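Local structure of dipeptidase AC. Metallo peptidase. MEROPS family M19 (Rhodobacter sphaeroides, 3LY0) at residues 57-61 and 165-169; 71-77 and 273-277; 141-146 and 168-172; 174-178 and 211-215; 268-272 and 284-288. The protein probably hydrolyses dipeptides as a zinc-dependent metallodipeptidase, and here holds a phosphinate mimic of L-Ala-D-Ala at its two zinc ions. All blocks are in the same frame, centred on the assembly; numbering follows the deposited sequence.

Interactions 1, 3 and 4 are buried and adjoin one another in the loops that follow strands of the TIM barrel. Interactions 1 and 3 share R168, which binds a backbone oxygen and a hydroxyl in the first and a carboxylate in the second. Interaction 4 uses backbone bonds and holds the zinc ligand H212; S167 of interaction 1 touches it. Interaction 5 is partly buried and mixes apolar packing with weak polar contacts. Interaction 2 is a surface contact, built on a salt bridge and waters, and it touches interaction 5. Interactions 1, 4 and 5 all reach the bound phosphinate, and interaction 2 lies further out.

Interaction 1 of 5, residues 57-61 and 165-169; sequences IYVPS and VWSRP. With LY0 ((2R)-3-[(R)-[(1R)-1-aminoethyl](hydroxy)phosphoryl]-2-methylpropanoic acid), chain C.
Y58 and W166 meet edge to face at the phosphinate pocket. The CE1 edge of Y58 sits over the indole, 3.5 Å from W166 CE2, and the ring planes are 51° apart. W166 CG is anti to the backbone N (chi1 -177°), which carries the indole toward both Y58 and the ligand. Its NE1 donates to LY0 O32 at 2.7 Å, close to straight at 161°. The other polar end, Y58 OH, bonds to H65. One face of the Y58 ring lies under LY0 N1.

R168 has a chain bent at chi3. Its NH1 and NH2 grip V59 O end-on, each at 2.9 Å. NH1 also donates to S61 OG at 2.8 Å, with the oxygen in the guanidinium plane. A leucine here would probably leave V59 O and S61 OG without these donors and let the loop 57-61 shift. W166 CE3 lies over a face of the same guanidinium. The arginine thus ties the two loops together, and its buried charge gains two acceptors from the loop 57-61.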
# COMPACT_ATOMS: atom_id res chain seq x y z
N ILE A 57 5.25 -6.56 3.59
CA ILE A 57 5.34 -7.97 3.97
C ILE A 57 3.90 -8.46 4.03
O ILE A 57 3.14 -8.02 4.89
CB ILE A 57 6.01 -8.11 5.34
CG1 ILE A 57 7.47 -7.64 5.28
CG2 ILE A 57 5.88 -9.54 5.87
CD1 ILE A 57 8.09 -7.40 6.63
N TYR A 58 3.54 -9.34 3.11
CA TYR A 58 2.18 -9.83 2.99
C TYR A 58 2.24 -11.34 2.86
O TYR A 58 2.99 -11.86 2.05
CB TYR A 58 1.49 -9.19 1.78
CG TYR A 58 0.57 -10.10 1.00
CD1 TYR A 58 -0.72 -10.39 1.44
CD2 TYR A 58 0.99 -10.66 -0.20
CE1 TYR A 58 -1.55 -11.22 0.72
CE2 TYR A 58 0.16 -11.48 -0.93
CZ TYR A 58 -1.10 -11.77 -0.47
OH TYR A 58 -1.92 -12.60 -1.22
N VAL A 59 1.46 -12.04 3.69
CA VAL A 59 1.48 -13.50 3.72
C VAL A 59 0.38 -14.05 2.82
O VAL A 59 -0.81 -13.85 3.10
CB VAL A 59 1.29 -14.03 5.17
CG1 VAL A 59 1.21 -15.55 5.19
CG2 VAL A 59 2.40 -13.52 6.06
N PRO A 60 0.75 -14.73 1.73
CA PRO A 60 -0.30 -15.25 0.83
C PRO A 60 -1.04 -16.45 1.40
O PRO A 60 -0.47 -17.26 2.13
CB PRO A 60 0.49 -15.70 -0.41
CG PRO A 60 1.83 -15.02 -0.30
CD PRO A 60 2.10 -14.88 1.16
N SER A 61 -2.32 -16.57 1.04
CA SER A 61 -3.12 -17.75 1.34
C SER A 61 -2.81 -18.85 0.33
O SER A 61 -2.25 -18.58 -0.73
CB SER A 61 -4.61 -17.39 1.26
OG SER A 61 -5.03 -16.66 2.39
N VAL A 165 -5.28 -5.84 8.92
CA VAL A 165 -5.79 -6.92 8.09
C VAL A 165 -5.46 -6.76 6.62
O VAL A 165 -5.28 -5.64 6.12
CB VAL A 165 -7.33 -7.06 8.22
CG1 VAL A 165 -7.74 -7.22 9.67
CG2 VAL A 165 -8.05 -5.87 7.55
N TRP A 166 -5.38 -7.89 5.93
CA TRP A 166 -5.46 -7.95 4.49
C TRP A 166 -6.94 -8.29 4.22
O TRP A 166 -7.78 -8.12 5.12
CB TRP A 166 -4.48 -9.00 3.94
CG TRP A 166 -4.47 -9.07 2.46
CD1 TRP A 166 -4.08 -8.08 1.60
CD2 TRP A 166 -4.89 -10.17 1.65
NE1 TRP A 166 -4.23 -8.50 0.30
CE2 TRP A 166 -4.74 -9.77 0.30
CE3 TRP A 166 -5.41 -11.44 1.92
CZ2 TRP A 166 -5.06 -10.61 -0.77
CZ3 TRP A 166 -5.74 -12.27 0.85
CH2 TRP A 166 -5.56 -11.85 -0.48
N SER A 167 -7.27 -8.76 3.02
CA SER A 167 -8.66 -9.14 2.73
C SER A 167 -8.92 -10.57 3.20
O SER A 167 -9.12 -11.49 2.40
CB SER A 167 -8.95 -8.95 1.24
OG SER A 167 -9.14 -7.56 0.94
N ARG A 168 -8.88 -10.75 4.53
CA ARG A 168 -8.86 -12.06 5.16
C ARG A 168 -8.96 -11.83 6.66
O ARG A 168 -8.38 -10.88 7.17
CB ARG A 168 -7.54 -12.76 4.80
CG ARG A 168 -7.32 -14.12 5.43
CD ARG A 168 -6.00 -14.72 4.91
NE ARG A 168 -4.88 -13.84 5.23
CZ ARG A 168 -3.80 -13.69 4.47
NH1 ARG A 168 -3.67 -14.35 3.33
NH2 ARG A 168 -2.84 -12.85 4.87
N PRO A 169 -9.72 -12.68 7.38
CA PRO A 169 -9.90 -12.43 8.81
C PRO A 169 -8.60 -12.62 9.60
O PRO A 169 -7.79 -13.49 9.23
CB PRO A 169 -10.93 -13.49 9.22
CG PRO A 169 -10.79 -14.57 8.20
CD PRO A 169 -10.51 -13.84 6.92
P LY0 C . -2.48 -6.46 -2.67
C1 LY0 C . -2.08 -9.21 -2.94
N1 LY0 C . -0.48 -7.89 -1.58
C2 LY0 C . -1.36 -7.90 -2.74
C4 LY0 C . -3.30 -6.21 -4.29
C5 LY0 C . -4.79 -6.01 -4.23
C6 LY0 C . -5.21 -5.01 -3.18
C7 LY0 C . -5.45 -5.83 -5.57
O31 LY0 C . -1.60 -5.28 -2.29
O32 LY0 C . -3.52 -6.68 -1.52
O61 LY0 C . -6.52 -4.95 -2.82
O62 LY0 C . -4.38 -4.28 -2.62

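Interaction 2 of 5, residues 71-77 and 273-277; sequences EAMMDAP and DGRRS
R276 lies against helix 68-75, with E71 over one face of its guanidinium and D75 at the edge. This is a surface contact of the TIM-barrel protein, between that helix and the loop after helix 267-270. D273 makes an Asx turn in the loop: its OD1 accepts from R275 N, and it also pairs with R271. The R276 chain runs out with CG anti to the backbone N (chi1 -168°) and bends at chi3.

The planes of the D75 carboxylate and the guanidinium are 27° apart. R276 NE donates to D75 OD1 on the syn side in a salt bridge, very short in the model at 2.5 Å. NH2 adds weak bonds to both carboxylate oxygens. At the face, E71 CB is 3.8 Å from R276 CZ, and the E71 carboxylate is stacked nearly parallel, with OE2 4.1 Å from R276 NH1. No N-H points at that oxygen, so only charge acts there.

P77 and R275 cross at about a right angle, P77 CD resting 3.6 Å from R275 CG. Two waters bridge the segments. One donates to M74 O and G274 O. The other donates to D75 O at 2.8 Å and accepts from R275 NH2 at 2.8 Å.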
# COMPACT_ATOMS: atom_id res chain seq x y z
N GLU A 71 -8.33 -14.19 -10.75
CA GLU A 71 -8.09 -13.25 -11.84
C GLU A 71 -9.25 -13.29 -12.83
O GLU A 71 -9.74 -12.24 -13.24
CB GLU A 71 -6.76 -13.55 -12.53
CG GLU A 71 -5.56 -13.20 -11.67
CD GLU A 71 -4.23 -13.46 -12.36
OE1 GLU A 71 -4.22 -14.21 -13.36
OE2 GLU A 71 -3.21 -12.91 -11.89
N ALA A 72 -9.69 -14.49 -13.19
CA ALA A 72 -10.79 -14.62 -14.13
C ALA A 72 -12.08 -13.99 -13.61
O ALA A 72 -12.80 -13.34 -14.36
CB ALA A 72 -11.03 -16.09 -14.48
N MET A 73 -12.36 -14.17 -12.33
CA MET A 73 -13.56 -13.58 -11.75
C MET A 73 -13.50 -12.06 -11.78
O MET A 73 -14.47 -11.40 -12.13
CB MET A 73 -13.74 -14.06 -10.30
CG MET A 73 -14.02 -15.53 -10.17
SD MET A 73 -14.13 -16.03 -8.45
CE MET A 73 -15.48 -15.02 -7.92
N MET A 74 -12.34 -11.51 -11.43
CA MET A 74 -12.17 -10.07 -11.41
C MET A 74 -12.17 -9.45 -12.82
O MET A 74 -12.33 -8.24 -12.97
CB MET A 74 -10.92 -9.67 -10.61
CG MET A 74 -11.07 -9.87 -9.09
SD MET A 74 -9.60 -9.49 -8.08
CE MET A 74 -8.39 -10.36 -9.06
N ASP A 75 -12.02 -10.28 -13.85
CA ASP A 75 -12.07 -9.79 -15.24
C ASP A 75 -13.48 -9.38 -15.66
O ASP A 75 -13.64 -8.52 -16.52
CB ASP A 75 -11.58 -10.86 -16.22
CG ASP A 75 -10.09 -11.10 -16.15
OD1 ASP A 75 -9.36 -10.23 -15.62
OD2 ASP A 75 -9.64 -12.16 -16.63
N ALA A 76 -14.49 -10.01 -15.06
CA ALA A 76 -15.86 -9.80 -15.50
C ALA A 76 -16.81 -9.54 -14.34
O ALA A 76 -17.49 -10.44 -13.86
CB ALA A 76 -16.35 -10.99 -16.32
N PRO A 77 -16.85 -8.28 -13.87
CA PRO A 77 -17.82 -7.88 -12.85
C PRO A 77 -19.23 -8.01 -13.41
O PRO A 77 -19.39 -7.96 -14.63
CB PRO A 77 -17.48 -6.40 -12.60
CG PRO A 77 -16.14 -6.18 -13.21
CD PRO A 77 -16.03 -7.16 -14.33
N ASP A 273 -15.94 0.86 -14.30
CA ASP A 273 -16.57 -0.46 -14.47
C ASP A 273 -15.97 -1.56 -13.58
O ASP A 273 -16.43 -2.70 -13.59
CB ASP A 273 -16.57 -0.90 -15.94
CG ASP A 273 -15.17 -1.12 -16.51
OD1 ASP A 273 -14.22 -1.35 -15.74
OD2 ASP A 273 -15.02 -1.06 -17.75
N GLY A 274 -14.93 -1.23 -12.82
CA GLY A 274 -14.37 -2.16 -11.85
C GLY A 274 -13.73 -3.41 -12.43
O GLY A 274 -13.51 -4.38 -11.71
N ARG A 275 -13.41 -3.37 -13.72
CA ARG A 275 -12.82 -4.51 -14.42
C ARG A 275 -11.32 -4.55 -14.18
O ARG A 275 -10.72 -3.55 -13.81
CB ARG A 275 -13.08 -4.42 -15.93
CG ARG A 275 -14.52 -4.67 -16.37
CD ARG A 275 -14.60 -4.69 -17.88
NE ARG A 275 -13.63 -5.64 -18.45
CZ ARG A 275 -13.30 -5.69 -19.73
NH1 ARG A 275 -13.84 -4.86 -20.61
NH2 ARG A 275 -12.40 -6.59 -20.14
N ARG A 276 -10.71 -5.71 -14.42
CA ARG A 276 -9.28 -5.89 -14.21
C ARG A 276 -8.39 -5.49 -15.40
O ARG A 276 -7.18 -5.32 -15.25
CB ARG A 276 -9.00 -7.35 -13.81
CG ARG A 276 -7.60 -7.60 -13.28
CD ARG A 276 -7.42 -9.05 -12.86
NE ARG A 276 -7.43 -9.95 -14.01
CZ ARG A 276 -6.33 -10.40 -14.61
NH1 ARG A 276 -5.14 -10.05 -14.15
NH2 ARG A 276 -6.43 -11.20 -15.66
N SER A 277 -8.98 -5.33 -16.58
CA SER A 277 -8.22 -5.07 -17.80
C SER A 277 -7.32 -3.82 -17.76
O SER A 277 -7.77 -2.73 -17.38
CB SER A 277 -9.16 -4.97 -19.00
OG SER A 277 -8.46 -4.56 -20.15
O HOH W 1 -11.57 -6.34 -11.31
O HOH W 2 -11.40 -7.21 -17.63

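Interaction 3 of 5, residues 141-146 and 168-172; sequences AEAIGA and RPTVF
Residues 141-144 form a type I beta turn, closed by I144 N to A141 O at 2.8 Å, and its E142 faces R168 and T170 of the neighbouring loop. The E142 chain is bent at chi2 (92°), which swings the carboxylate to R168. NE and NH2 of R168 hold E142 OE2 side-on, NH2 at 2.9 Å and NE at 3.0 Å. Both come from the same face, above the carboxylate plane, while OE2 stays in the guanidinium plane. Two waters also donate to OE2, and they pass on to R168 O and P169 O. Four donors therefore converge on one buried oxygen, which probably stabilises its charge. A glutamine in place of R168 would probably leave the E142 carboxylate without its counter-charge.

Both segments are loops of the TIM barrel, after strands 132-139 and 159-163. T170 makes an ST turn there: its OG1 accepts from F172 N at 3.0 Å.

F172 turns its ring edge to the beta turn, CZ 3.2 Å from I144 O and CE2 3.3 Å from A141 O. A141 CB packs on CE2, and I144 CG2 on CZ. V171 CG2 lies over a face of the same ring, 4.3 Å from A146 CB.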
# COMPACT_ATOMS: atom_id res chain seq x y z
N ALA A 141 -1.74 -8.45 9.87
CA ALA A 141 -0.91 -8.61 11.06
C ALA A 141 -0.90 -10.04 11.61
O ALA A 141 -0.72 -10.23 12.82
CB ALA A 141 -1.35 -7.63 12.13
N GLU A 142 -1.07 -11.03 10.74
CA GLU A 142 -1.09 -12.42 11.18
C GLU A 142 0.17 -12.85 11.91
O GLU A 142 0.11 -13.73 12.77
CB GLU A 142 -1.29 -13.35 10.00
CG GLU A 142 -2.67 -13.28 9.38
CD GLU A 142 -2.78 -12.28 8.25
OE1 GLU A 142 -1.85 -11.47 8.02
OE2 GLU A 142 -3.83 -12.33 7.58
N ALA A 143 1.31 -12.26 11.58
CA ALA A 143 2.55 -12.61 12.25
C ALA A 143 2.62 -12.06 13.67
O ALA A 143 3.59 -12.32 14.38
CB ALA A 143 3.74 -12.15 11.43
N ILE A 144 1.62 -11.28 14.06
CA ILE A 144 1.54 -10.74 15.42
C ILE A 144 0.47 -11.50 16.20
O ILE A 144 -0.70 -11.53 15.80
CB ILE A 144 1.15 -9.24 15.41
CG1 ILE A 144 2.00 -8.44 14.40
CG2 ILE A 144 1.25 -8.64 16.81
CD1 ILE A 144 3.48 -8.56 14.61
N GLY A 145 0.85 -12.14 17.29
CA GLY A 145 -0.15 -12.80 18.12
C GLY A 145 -1.03 -11.80 18.84
O GLY A 145 -0.68 -10.63 18.95
N ALA A 146 -2.17 -12.26 19.34
CA ALA A 146 -3.09 -11.38 20.06
C ALA A 146 -2.45 -10.76 21.31
O ALA A 146 -2.85 -9.70 21.77
CB ALA A 146 -4.38 -12.12 20.41
N ARG A 168 -8.88 -10.75 4.53
CA ARG A 168 -8.86 -12.06 5.16
C ARG A 168 -8.96 -11.83 6.66
O ARG A 168 -8.38 -10.88 7.17
CB ARG A 168 -7.54 -12.76 4.80
CG ARG A 168 -7.32 -14.12 5.43
CD ARG A 168 -6.00 -14.72 4.91
NE ARG A 168 -4.88 -13.84 5.23
CZ ARG A 168 -3.80 -13.69 4.47
NH1 ARG A 168 -3.67 -14.35 3.33
NH2 ARG A 168 -2.84 -12.85 4.87
N PRO A 169 -9.72 -12.68 7.38
CA PRO A 169 -9.90 -12.43 8.81
C PRO A 169 -8.60 -12.62 9.60
O PRO A 169 -7.79 -13.49 9.23
CB PRO A 169 -10.93 -13.49 9.22
CG PRO A 169 -10.79 -14.57 8.20
CD PRO A 169 -10.51 -13.84 6.92
N THR A 170 -8.41 -11.84 10.65
CA THR A 170 -7.27 -12.02 11.56
C THR A 170 -7.79 -11.99 13.00
O THR A 170 -8.97 -11.72 13.22
CB THR A 170 -6.23 -10.89 11.41
OG1 THR A 170 -6.75 -9.68 11.98
CG2 THR A 170 -5.85 -10.68 9.95
N VAL A 171 -6.91 -12.25 13.96
CA VAL A 171 -7.31 -12.14 15.37
C VAL A 171 -7.64 -10.70 15.76
O VAL A 171 -8.13 -10.46 16.86
CB VAL A 171 -6.22 -12.69 16.32
CG1 VAL A 171 -5.99 -14.17 16.06
CG2 VAL A 171 -4.91 -11.91 16.19
N PHE A 172 -7.39 -9.75 14.87
CA PHE A 172 -7.51 -8.33 15.20
C PHE A 172 -8.76 -7.68 14.60
O PHE A 172 -9.15 -6.60 15.01
CB PHE A 172 -6.27 -7.56 14.71
CG PHE A 172 -5.00 -8.06 15.31
CD1 PHE A 172 -4.75 -7.89 16.66
CD2 PHE A 172 -4.07 -8.73 14.54
CE1 PHE A 172 -3.59 -8.36 17.24
CE2 PHE A 172 -2.90 -9.22 15.11
CZ PHE A 172 -2.66 -9.03 16.46
O HOH W 3 -5.66 -10.49 6.75
O HOH W 4 -5.47 -14.32 8.30

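Interaction 4 of 5, residues 174-178 and 211-215; sequences HGVPF and SHLNE. With ZN (zinc ion), chain E; LY0 ((2R)-3-[(R)-[(1R)-1-aminoethyl](hydroxy)phosphoryl]-2-methylpropanoic acid), chain C.
The zinc site and the phosphinate pocket bring H212 and F178 together. H212 NE2 binds the zinc ion at 2.2 Å. E139 and H233 complete the protein ligands, and LY0 adds O31, O32 and O62. The F178 ring comes at the edge of the imidazole, CZ lying 4.0 Å from H212 CE1. F178 also turns its own edge to the inhibitor, with CE1 3.1 Å from LY0 O61.

Next to H212 the two loops pair through their backbones in a single bridge at G175 and L213. V176 N donates to H212 O at 2.8 Å, and N214 N donates to H174 O at 3.2 Å. The fit is close at G175, whose CA is 3.0 Å from H212 O.

N214 is the N-cap of helix 215-224. Its CG lies between the backbone N and the carbonyl carbon (chi1 69°), and OD1 accepts from G217 N. V176 CG1 packs alongside, 3.7 Å from N214 CB. ND2 bonds to E188 O and to a water that donates to G175 O.

On the far side of the H212 ring, ND1 is bonded to S167 OG, which is also bonded to V176 O. The imidazole is thus held at both nitrogens, by metal on one and by a second-shell hydroxyl on the other. This probably fixes its rotation, while the backbone bond at H212 O sets the residue in place.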
# COMPACT_ATOMS: atom_id res chain seq x y z
N HIS A 174 -11.37 -7.64 10.69
CA HIS A 174 -11.84 -8.18 9.44
C HIS A 174 -11.59 -7.27 8.25
O HIS A 174 -11.83 -6.07 8.31
CB HIS A 174 -13.33 -8.50 9.56
CG HIS A 174 -13.63 -9.44 10.68
ND1 HIS A 174 -13.56 -10.81 10.53
CD2 HIS A 174 -13.94 -9.21 11.97
CE1 HIS A 174 -13.84 -11.39 11.68
NE2 HIS A 174 -14.07 -10.44 12.58
N GLY A 175 -11.10 -7.88 7.18
CA GLY A 175 -10.87 -7.18 5.92
C GLY A 175 -12.01 -7.39 4.94
O GLY A 175 -12.82 -8.32 5.06
N VAL A 176 -12.08 -6.52 3.94
CA VAL A 176 -13.14 -6.64 2.95
C VAL A 176 -12.84 -7.77 2.00
O VAL A 176 -11.70 -7.99 1.62
CB VAL A 176 -13.33 -5.33 2.12
CG1 VAL A 176 -13.75 -4.18 3.01
CG2 VAL A 176 -12.08 -4.99 1.29
N PRO A 177 -13.88 -8.51 1.59
CA PRO A 177 -13.68 -9.39 0.44
C PRO A 177 -13.57 -8.54 -0.81
O PRO A 177 -14.05 -7.39 -0.81
CB PRO A 177 -14.98 -10.19 0.40
CG PRO A 177 -16.00 -9.24 0.99
CD PRO A 177 -15.26 -8.54 2.09
N PHE A 178 -12.94 -9.06 -1.85
CA PHE A 178 -12.90 -8.36 -3.13
C PHE A 178 -14.24 -8.52 -3.83
O PHE A 178 -14.62 -9.63 -4.19
CB PHE A 178 -11.79 -8.91 -4.01
CG PHE A 178 -10.43 -8.71 -3.43
CD1 PHE A 178 -9.81 -7.47 -3.50
CD2 PHE A 178 -9.78 -9.76 -2.80
CE1 PHE A 178 -8.55 -7.28 -2.95
CE2 PHE A 178 -8.52 -9.57 -2.25
CZ PHE A 178 -7.91 -8.33 -2.33
N SER A 211 -6.07 0.43 4.49
CA SER A 211 -6.37 -0.30 3.26
C SER A 211 -6.63 -1.78 3.59
O SER A 211 -5.87 -2.41 4.32
CB SER A 211 -5.24 -0.17 2.23
OG SER A 211 -5.12 1.16 1.74
N HIS A 212 -7.75 -2.27 3.05
CA HIS A 212 -8.29 -3.63 3.28
C HIS A 212 -9.23 -3.75 4.45
O HIS A 212 -10.04 -4.67 4.48
CB HIS A 212 -7.21 -4.71 3.40
CG HIS A 212 -6.47 -4.94 2.13
ND1 HIS A 212 -6.92 -5.80 1.15
CD2 HIS A 212 -5.29 -4.44 1.69
CE1 HIS A 212 -6.06 -5.80 0.14
NE2 HIS A 212 -5.05 -5.00 0.46
N LEU A 213 -9.11 -2.87 5.43
CA LEU A 213 -9.97 -2.93 6.61
C LEU A 213 -11.40 -2.60 6.18
O LEU A 213 -11.61 -1.71 5.37
CB LEU A 213 -9.48 -1.95 7.67
CG LEU A 213 -10.09 -2.08 9.07
CD1 LEU A 213 -9.93 -3.48 9.66
CD2 LEU A 213 -9.46 -1.05 9.98
N ASN A 214 -12.37 -3.34 6.70
CA ASN A 214 -13.76 -3.05 6.38
C ASN A 214 -14.24 -1.78 7.09
O ASN A 214 -13.51 -1.16 7.86
CB ASN A 214 -14.66 -4.26 6.63
CG ASN A 214 -14.82 -4.61 8.11
OD1 ASN A 214 -14.56 -3.79 9.00
ND2 ASN A 214 -15.28 -5.84 8.37
N GLU A 215 -15.47 -1.38 6.80
CA GLU A 215 -15.93 -0.07 7.25
C GLU A 215 -16.09 0.00 8.77
O GLU A 215 -15.78 1.02 9.40
CB GLU A 215 -17.24 0.31 6.55
CG GLU A 215 -17.63 1.77 6.77
CD GLU A 215 -18.72 2.26 5.84
OE1 GLU A 215 -19.09 1.54 4.90
OE2 GLU A 215 -19.19 3.39 6.06
ZN ZN E . -3.24 -4.63 -0.73
P LY0 C . -2.48 -6.46 -2.67
C1 LY0 C . -2.08 -9.21 -2.94
N1 LY0 C . -0.48 -7.89 -1.58
C2 LY0 C . -1.36 -7.90 -2.74
C4 LY0 C . -3.30 -6.21 -4.29
C5 LY0 C . -4.79 -6.01 -4.23
C6 LY0 C . -5.21 -5.01 -3.18
C7 LY0 C . -5.45 -5.83 -5.57
O31 LY0 C . -1.60 -5.28 -2.29
O32 LY0 C . -3.52 -6.68 -1.52
O61 LY0 C . -6.52 -4.95 -2.82
O62 LY0 C . -4.38 -4.28 -2.62
O HOH W 5 -15.33 -7.97 6.21

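Interaction 5 of 5, residues 268-272 and 284-288; sequences SFLRE and PVLRH. With LY0 ((2R)-3-[(R)-[(1R)-1-aminoethyl](hydroxy)phosphoryl]-2-methylpropanoic acid), chain C.
L270 and V285 make the apolar part of this contact, with L270 CD1 4.0 Å from V285 CG2. L270 splits its methyls between two partners, since CD2 lies 4.0 Å from H288 CD2.

The polar part centres on the H288 imidazole. Its NE2 gives a weak bond to L270 O at 3.0 Å, bent to 122°, with the oxygen at the ring edge. P284 CB rests 3.5 Å from the same L270 O. The stronger partner of NE2 is T240 OG1. ND1 bonds to A236 N, so both nitrogens are engaged and the ring is probably kept from turning.

The charged part is at the outer end. E272 OE2 forms a salt bridge to R287 NH1, although the position of that oxygen is less certain. A water accepts from E272 N and R287 NH1.

At the ligand, F269 turns its ring edge to the inhibitor, CE2 lying 3.3 Å from LY0 O61.

L263 of strand 260-263 is touched by L270, V285 and H288. V285 of helix 283-296 touches both that L263 and L325 of helix 322-332.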
# COMPACT_ATOMS: atom_id res chain seq x y z
N SER A 268 -8.68 -2.57 -11.22
CA SER A 268 -9.96 -2.90 -10.60
C SER A 268 -10.51 -1.78 -9.73
O SER A 268 -11.72 -1.69 -9.52
CB SER A 268 -9.81 -4.15 -9.75
OG SER A 268 -9.30 -5.22 -10.53
N PHE A 269 -9.62 -0.92 -9.22
CA PHE A 269 -10.03 0.09 -8.26
C PHE A 269 -10.06 1.48 -8.88
O PHE A 269 -10.45 2.44 -8.22
CB PHE A 269 -9.08 0.09 -7.05
CG PHE A 269 -8.95 -1.26 -6.37
CD1 PHE A 269 -9.96 -2.21 -6.47
CD2 PHE A 269 -7.81 -1.56 -5.63
CE1 PHE A 269 -9.84 -3.45 -5.84
CE2 PHE A 269 -7.68 -2.78 -5.00
CZ PHE A 269 -8.68 -3.73 -5.11
N LEU A 270 -9.64 1.58 -10.14
CA LEU A 270 -9.60 2.84 -10.88
C LEU A 270 -10.73 2.97 -11.90
O LEU A 270 -11.34 4.02 -12.02
CB LEU A 270 -8.27 2.97 -11.63
CG LEU A 270 -7.00 3.28 -10.83
CD1 LEU A 270 -5.76 3.15 -11.70
CD2 LEU A 270 -7.07 4.68 -10.23
N ARG A 271 -10.98 1.90 -12.65
CA ARG A 271 -11.98 1.94 -13.72
C ARG A 271 -13.37 2.08 -13.14
O ARG A 271 -13.71 1.46 -12.14
CB ARG A 271 -11.90 0.66 -14.54
CG ARG A 271 -10.59 0.47 -15.28
CD ARG A 271 -10.49 -0.94 -15.83
NE ARG A 271 -11.56 -1.18 -16.79
CZ ARG A 271 -11.37 -1.44 -18.08
NH1 ARG A 271 -10.14 -1.52 -18.57
NH2 ARG A 271 -12.42 -1.64 -18.87
N GLU A 272 -14.21 2.89 -13.76
CA GLU A 272 -15.57 3.03 -13.26
C GLU A 272 -16.34 1.71 -13.35
O GLU A 272 -17.25 1.47 -12.57
CB GLU A 272 -16.31 4.14 -13.99
CG GLU A 272 -15.83 5.54 -13.62
CD GLU A 272 -16.60 6.63 -14.36
OE1 GLU A 272 -17.65 6.32 -14.96
OE2 GLU A 272 -16.15 7.79 -14.34
N PRO A 284 -9.53 7.70 -15.98
CA PRO A 284 -9.94 7.20 -14.66
C PRO A 284 -8.94 7.54 -13.56
O PRO A 284 -9.32 7.78 -12.41
CB PRO A 284 -10.02 5.68 -14.86
CG PRO A 284 -10.22 5.52 -16.35
CD PRO A 284 -9.40 6.61 -16.96
N VAL A 285 -7.66 7.56 -13.90
CA VAL A 285 -6.62 7.93 -12.94
C VAL A 285 -6.86 9.36 -12.44
O VAL A 285 -6.87 9.62 -11.25
CB VAL A 285 -5.23 7.82 -13.56
CG1 VAL A 285 -4.16 8.33 -12.59
CG2 VAL A 285 -4.93 6.38 -13.98
N LEU A 286 -7.10 10.28 -13.37
CA LEU A 286 -7.30 11.67 -13.01
C LEU A 286 -8.65 11.91 -12.34
O LEU A 286 -8.81 12.82 -11.55
CB LEU A 286 -7.15 12.57 -14.23
CG LEU A 286 -5.72 12.64 -14.74
CD1 LEU A 286 -5.68 13.32 -16.10
CD2 LEU A 286 -4.83 13.36 -13.72
N ARG A 287 -9.63 11.08 -12.68
CA ARG A 287 -10.93 11.17 -12.06
C ARG A 287 -10.79 10.88 -10.57
O ARG A 287 -11.29 11.62 -9.72
CB ARG A 287 -11.87 10.14 -12.71
CG ARG A 287 -13.34 10.38 -12.48
CD ARG A 287 -14.16 9.53 -13.46
NE ARG A 287 -13.64 9.62 -14.83
CZ ARG A 287 -13.33 8.57 -15.60
NH1 ARG A 287 -13.48 7.33 -15.15
NH2 ARG A 287 -12.87 8.77 -16.83
N HIS A 288 -10.09 9.79 -10.23
CA HIS A 288 -9.88 9.47 -8.83
C HIS A 288 -9.02 10.51 -8.13
O HIS A 288 -9.34 10.92 -7.01
CB HIS A 288 -9.25 8.09 -8.69
CG HIS A 288 -10.24 6.97 -8.78
ND1 HIS A 288 -10.93 6.49 -7.68
CD2 HIS A 288 -10.68 6.26 -9.84
CE1 HIS A 288 -11.74 5.53 -8.07
NE2 HIS A 288 -11.60 5.36 -9.38
P LY0 C . -2.48 -6.46 -2.67
C1 LY0 C . -2.08 -9.21 -2.94
N1 LY0 C . -0.48 -7.89 -1.58
C2 LY0 C . -1.36 -7.90 -2.74
C4 LY0 C . -3.30 -6.21 -4.29
C5 LY0 C . -4.79 -6.01 -4.23
C6 LY0 C . -5.21 -5.01 -3.18
C7 LY0 C . -5.45 -5.83 -5.57
O31 LY0 C . -1.60 -5.28 -2.29
O32 LY0 C . -3.52 -6.68 -1.52
O61 LY0 C . -6.52 -4.95 -2.82
O62 LY0 C . -4.38 -4.28 -2.62
O HOH W 6 -13.34 4.37 -15.96